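Local coordinates for hypothetical protein BA_2335 (Bacillus anthracis, PDB 4H4N) that is of unknown function, a small all-beta protein of the BA_2335-like family whose two antiparallel sheets make up the fold, at residues 17-22 against 59-64; 22-27 against 54-59. One frame throughout, in Å; residues are numbered along the deposited sequence. Where two conformers were deposited one is given.

In the fold
Interactions 1 and 2 are two halves of one strand pairing, between strands 17-24 and 56-63, with centres about 16 Å apart. They share T22 and T59, and interaction 2 is nested within the chain loop that interaction 1 closes. Strand 17-24 is the middle strand of a three-stranded antiparallel sheet, with 30-38 on its other flank, so 56-63 is an outer strand. V21 bridges the two contacts, its CG1 lying 4.0 Å from CB of Y57. L19, V21 and Y57 share a face that packs on strand 9-13 of the second sheet. The reverse face carries charged residues, and in interaction 1 a sulfate sits there.

Interaction 1 (17-22 against 59-64); sequences SKLKVT and TEVRSL. With SO4 (sulfate ion), chain F.
K20 and R62 meet on one face of the strand pair, K20 CE lying 4.1 Å from R62 CG as their chains cross at about a right angle. R62 ends on a sulfate, probably from the crystallisation liquor, and so does K20 in the conformer given here, one of two. There K20, its CG anti to the carbonyl carbon (chi1 -60°) and extended beyond, brings NZ to sulfate O2 at 2.6 Å. The guanidinium of R62 offers two N-H groups, NH1 to O1 in its plane and NH2 to O3. The dianion thus probably offsets two like charges otherwise close together. NH2 of R62 also forms a salt bridge with E60 OE2 (3.0 Å), reaching the carboxylate from above its plane. The other oxygen, E60 OE1, accepts a bond from a water that also bonds K20 O and T22 OG1, tying the strands together; the strongest partner of T22 OG1 is N33 OD1, on strand 30-38.

On the reverse face, L19 CD1 rests 3.7 Å from V61 CG2 and also meets T59 CB. The branched chains of L19 and V61, with the methyl-bearing T59, suit a face on which L19, V21 and T59 touch F11 of strand 9-13.

Past the strand end L64 turns back over the S17 backbone, CD1 3.5 Å from S17 O, with CD2 near K18 CB on the charged face.

Beneath both faces, K18 exchanges two N-H...O bonds with R62, and K20 two with E60. Alternating hydrogen-bonded and non-hydrogen-bonded pairs mark an antiparallel sheet; charged chains on one face and mainly apolar ones on the other make it amphipathic.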
# COMPACT_ATOMS: atom_id res chain seq x y z
N SER A 17 10.09 6.32 -1.24
CA SER A 17 8.96 5.91 -2.05
C SER A 17 7.64 6.01 -1.30
O SER A 17 7.59 6.11 -0.08
CB SER A 17 9.13 4.44 -2.49
OG SER A 17 10.29 4.23 -3.27
N LYS A 18 6.57 5.96 -2.08
CA LYS A 18 5.22 5.81 -1.61
C LYS A 18 4.69 4.49 -2.15
O LYS A 18 4.79 4.22 -3.35
CB LYS A 18 4.33 6.96 -2.10
CG LYS A 18 2.86 6.79 -1.71
CD LYS A 18 1.95 7.86 -2.24
CE LYS A 18 2.20 9.16 -1.53
NZ LYS A 18 1.08 10.13 -1.78
N LEU A 19 4.15 3.65 -1.28
CA LEU A 19 3.49 2.43 -1.68
C LEU A 19 1.99 2.67 -1.68
O LEU A 19 1.42 3.13 -0.69
CB LEU A 19 3.81 1.31 -0.71
CG LEU A 19 3.39 -0.10 -1.18
CD1 LEU A 19 4.30 -0.62 -2.29
CD2 LEU A 19 3.33 -1.06 -0.01
N LYS A 20 1.35 2.35 -2.80
CA LYS A 20 -0.09 2.50 -2.99
C LYS A 20 -0.71 1.12 -3.05
O LYS A 20 -0.37 0.35 -3.94
CB LYS A 20 -0.39 3.27 -4.27
CG LYS A 20 0.21 4.68 -4.32
CD LYS A 20 -0.23 5.44 -5.57
CE LYS A 20 0.21 6.90 -5.57
NZ LYS A 20 -0.47 7.67 -6.65
N VAL A 21 -1.62 0.82 -2.13
CA VAL A 21 -2.27 -0.47 -2.03
C VAL A 21 -3.72 -0.30 -2.48
O VAL A 21 -4.44 0.53 -1.93
CB VAL A 21 -2.24 -1.00 -0.58
CG1 VAL A 21 -2.86 -2.38 -0.50
CG2 VAL A 21 -0.81 -1.00 -0.03
N THR A 22 -4.12 -1.05 -3.49
CA THR A 22 -5.48 -1.02 -3.99
C THR A 22 -6.18 -2.31 -3.63
O THR A 22 -5.66 -3.39 -3.88
CB THR A 22 -5.50 -0.83 -5.52
OG1 THR A 22 -4.79 0.36 -5.87
CG2 THR A 22 -6.91 -0.72 -6.03
N THR A 59 -0.31 -3.82 -5.24
CA THR A 59 0.52 -2.71 -4.83
C THR A 59 1.24 -2.07 -5.99
O THR A 59 1.56 -2.71 -7.00
CB THR A 59 1.56 -3.15 -3.77
OG1 THR A 59 2.47 -4.08 -4.35
CG2 THR A 59 0.91 -3.79 -2.58
N GLU A 60 1.53 -0.79 -5.82
CA GLU A 60 2.31 0.02 -6.73
C GLU A 60 3.30 0.84 -5.92
O GLU A 60 2.97 1.31 -4.85
CB GLU A 60 1.41 1.03 -7.49
CG GLU A 60 0.46 0.41 -8.45
CD GLU A 60 -0.54 1.40 -8.95
OE1 GLU A 60 -1.41 1.81 -8.15
OE2 GLU A 60 -0.51 1.75 -10.16
N VAL A 61 4.47 1.08 -6.49
CA VAL A 61 5.49 1.93 -5.88
C VAL A 61 5.64 3.18 -6.70
O VAL A 61 5.75 3.11 -7.93
CB VAL A 61 6.84 1.18 -5.82
CG1 VAL A 61 7.94 2.11 -5.30
CG2 VAL A 61 6.74 -0.06 -4.99
N ARG A 62 5.67 4.33 -6.03
CA ARG A 62 5.94 5.59 -6.68
C ARG A 62 7.08 6.28 -5.94
O ARG A 62 7.34 5.99 -4.78
CB ARG A 62 4.69 6.44 -6.72
CG ARG A 62 3.57 5.73 -7.51
CD ARG A 62 3.92 5.39 -8.99
NE ARG A 62 2.85 4.61 -9.60
CZ ARG A 62 1.72 5.16 -10.02
NH1 ARG A 62 1.55 6.47 -9.96
NH2 ARG A 62 0.75 4.43 -10.52
N SER A 63 7.75 7.20 -6.62
CA SER A 63 8.89 7.88 -6.06
C SER A 63 8.50 9.12 -5.28
O SER A 63 7.57 9.83 -5.65
CB SER A 63 9.80 8.30 -7.21
OG SER A 63 10.96 8.96 -6.75
N LEU A 64 9.24 9.39 -4.20
CA LEU A 64 9.14 10.67 -3.45
C LEU A 64 10.15 11.73 -3.88
O LEU A 64 10.37 12.72 -3.15
CB LEU A 64 9.29 10.47 -1.95
CG LEU A 64 8.26 9.59 -1.32
CD1 LEU A 64 8.52 9.52 0.18
CD2 LEU A 64 6.87 10.09 -1.57
S SO4 F . -1.98 6.79 -10.18
O1 SO4 F . -1.12 7.78 -10.81
O2 SO4 F . -1.81 6.88 -8.74
O3 SO4 F . -1.65 5.44 -10.64
O4 SO4 F . -3.37 7.09 -10.53
O HOH W 1 -2.13 0.15 -6.06

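Interaction 2 (22-27 against 54-59); sequences TFFGPY and YTKYET
T22 and E58 form a hydrogen-bonded antiparallel pair, exchanging N-H...O bonds of 2.9 Å from T22 N to E58 O and from E58 N to T22 O. Two residues on, F24 N donates to K56 O, but the return differs: F24 O takes T55 N at 2.9 Å and K56 N only weakly, at 3.3 Å. With T55 and K56 both facing F24, this is a classic beta bulge, placed where strand 56-63 begins. One carbonyl oxygen therefore serves two successive amides, the extra residue being absorbed on the outer strand.

On the side-chain face of T22 and F24, K56 NZ forms a salt bridge with E58 OE2 (2.7 Å), meeting the anti lone pair. The two residues lie on the same side of one strand, and E58 is bent at chi2 (-72°), which turns its carboxylate back toward the lysine. The F24 ring packs against their aliphatic parts: CE2 lies 3.7 Å from E58 CG, and CD2 meets K56 CE. Long flexible chains suit this place because their methylenes can lie against an aromatic while their charged ends remain paired. K56 NZ also stands above the ring, though its distance allows at most a weak cation-pi attraction.

The opposite face is aromatic. F23 packs on T32 and V34 of strand 30-38, while Y57 sets its ring edge-to-face with that of F11. The CB of Y57 touches F23 CD1, and Y54 brings its ring across to F23 as well. That pair is a T-shaped stack with ring planes at 62°, F23 directing an edge at the face of Y54 so that its CD1 comes within 3.6 Å of Y54 CG.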
# COMPACT_ATOMS: atom_id res chain seq x y z
N THR A 22 -4.12 -1.05 -3.49
CA THR A 22 -5.48 -1.02 -3.99
C THR A 22 -6.18 -2.31 -3.63
O THR A 22 -5.66 -3.39 -3.88
CB THR A 22 -5.50 -0.83 -5.52
OG1 THR A 22 -4.79 0.36 -5.87
CG2 THR A 22 -6.91 -0.72 -6.03
N PHE A 23 -7.35 -2.19 -3.02
CA PHE A 23 -8.19 -3.33 -2.66
C PHE A 23 -9.27 -3.51 -3.71
O PHE A 23 -9.91 -2.54 -4.12
CB PHE A 23 -8.84 -3.08 -1.29
CG PHE A 23 -7.85 -3.07 -0.15
CD1 PHE A 23 -7.44 -4.25 0.43
CD2 PHE A 23 -7.31 -1.90 0.32
CE1 PHE A 23 -6.52 -4.26 1.48
CE2 PHE A 23 -6.38 -1.90 1.37
CZ PHE A 23 -6.00 -3.08 1.94
N PHE A 24 -9.48 -4.75 -4.12
CA PHE A 24 -10.41 -5.12 -5.18
C PHE A 24 -11.45 -6.09 -4.67
O PHE A 24 -11.20 -6.89 -3.77
CB PHE A 24 -9.67 -5.81 -6.34
CG PHE A 24 -8.68 -4.92 -7.06
CD1 PHE A 24 -9.06 -4.15 -8.14
CD2 PHE A 24 -7.36 -4.84 -6.63
CE1 PHE A 24 -8.15 -3.34 -8.79
CE2 PHE A 24 -6.46 -4.04 -7.29
CZ PHE A 24 -6.85 -3.30 -8.38
N GLY A 25 -12.63 -6.05 -5.29
CA GLY A 25 -13.71 -6.96 -4.99
C GLY A 25 -13.84 -8.08 -6.00
O GLY A 25 -12.99 -8.29 -6.87
N PRO A 26 -14.95 -8.84 -5.91
CA PRO A 26 -15.11 -10.06 -6.72
C PRO A 26 -15.16 -9.83 -8.20
O PRO A 26 -14.79 -10.71 -8.97
CB PRO A 26 -16.45 -10.64 -6.25
CG PRO A 26 -17.12 -9.59 -5.49
CD PRO A 26 -16.06 -8.66 -4.96
N TYR A 27 -15.61 -8.65 -8.59
CA TYR A 27 -15.77 -8.28 -9.98
C TYR A 27 -14.63 -7.42 -10.47
O TYR A 27 -14.79 -6.67 -11.43
CB TYR A 27 -17.07 -7.50 -10.16
CG TYR A 27 -18.23 -8.20 -9.52
CD1 TYR A 27 -18.78 -9.33 -10.10
CD2 TYR A 27 -18.77 -7.73 -8.34
CE1 TYR A 27 -19.86 -9.98 -9.51
CE2 TYR A 27 -19.82 -8.37 -7.75
CZ TYR A 27 -20.38 -9.48 -8.33
OH TYR A 27 -21.45 -10.10 -7.72
N TYR A 54 -12.34 -7.39 1.45
CA TYR A 54 -11.74 -7.36 0.12
C TYR A 54 -11.52 -8.77 -0.40
O TYR A 54 -11.48 -9.73 0.35
CB TYR A 54 -10.39 -6.60 0.14
CG TYR A 54 -9.27 -7.34 0.83
CD1 TYR A 54 -9.12 -7.27 2.20
CD2 TYR A 54 -8.39 -8.13 0.11
CE1 TYR A 54 -8.11 -7.97 2.83
CE2 TYR A 54 -7.37 -8.83 0.74
CZ TYR A 54 -7.23 -8.75 2.09
OH TYR A 54 -6.23 -9.46 2.70
N THR A 55 -11.36 -8.87 -1.71
CA THR A 55 -11.06 -10.12 -2.37
C THR A 55 -9.55 -10.27 -2.62
O THR A 55 -8.99 -11.34 -2.36
CB THR A 55 -11.88 -10.23 -3.66
OG1 THR A 55 -13.28 -10.17 -3.33
CG2 THR A 55 -11.57 -11.50 -4.38
N LYS A 56 -8.92 -9.23 -3.15
CA LYS A 56 -7.46 -9.24 -3.27
C LYS A 56 -6.98 -7.80 -3.19
O LYS A 56 -7.78 -6.87 -3.24
CB LYS A 56 -6.97 -9.85 -4.58
CG LYS A 56 -7.27 -9.02 -5.79
CD LYS A 56 -6.38 -9.40 -6.97
CE LYS A 56 -6.63 -8.51 -8.16
NZ LYS A 56 -5.69 -8.85 -9.28
N TYR A 57 -5.67 -7.64 -3.01
CA TYR A 57 -5.06 -6.33 -3.14
C TYR A 57 -3.91 -6.43 -4.13
O TYR A 57 -3.38 -7.50 -4.39
CB TYR A 57 -4.60 -5.76 -1.78
CG TYR A 57 -3.46 -6.51 -1.15
CD1 TYR A 57 -2.16 -6.28 -1.55
CD2 TYR A 57 -3.68 -7.43 -0.15
CE1 TYR A 57 -1.10 -6.98 -1.02
CE2 TYR A 57 -2.61 -8.13 0.42
CZ TYR A 57 -1.32 -7.90 -0.02
OH TYR A 57 -0.28 -8.59 0.55
N GLU A 58 -3.54 -5.27 -4.66
CA GLU A 58 -2.32 -5.13 -5.46
C GLU A 58 -1.59 -3.89 -4.96
O GLU A 58 -2.17 -3.02 -4.33
CB GLU A 58 -2.63 -4.99 -6.94
CG GLU A 58 -3.39 -6.14 -7.53
CD GLU A 58 -2.61 -7.44 -7.69
OE1 GLU A 58 -1.39 -7.50 -7.43
OE2 GLU A 58 -3.25 -8.43 -8.10
N THR A 59 -0.31 -3.82 -5.24
CA THR A 59 0.52 -2.71 -4.83
C THR A 59 1.24 -2.07 -5.99
O THR A 59 1.56 -2.71 -7.00
CB THR A 59 1.56 -3.15 -3.77
OG1 THR A 59 2.47 -4.08 -4.35
CG2 THR A 59 0.91 -3.79 -2.58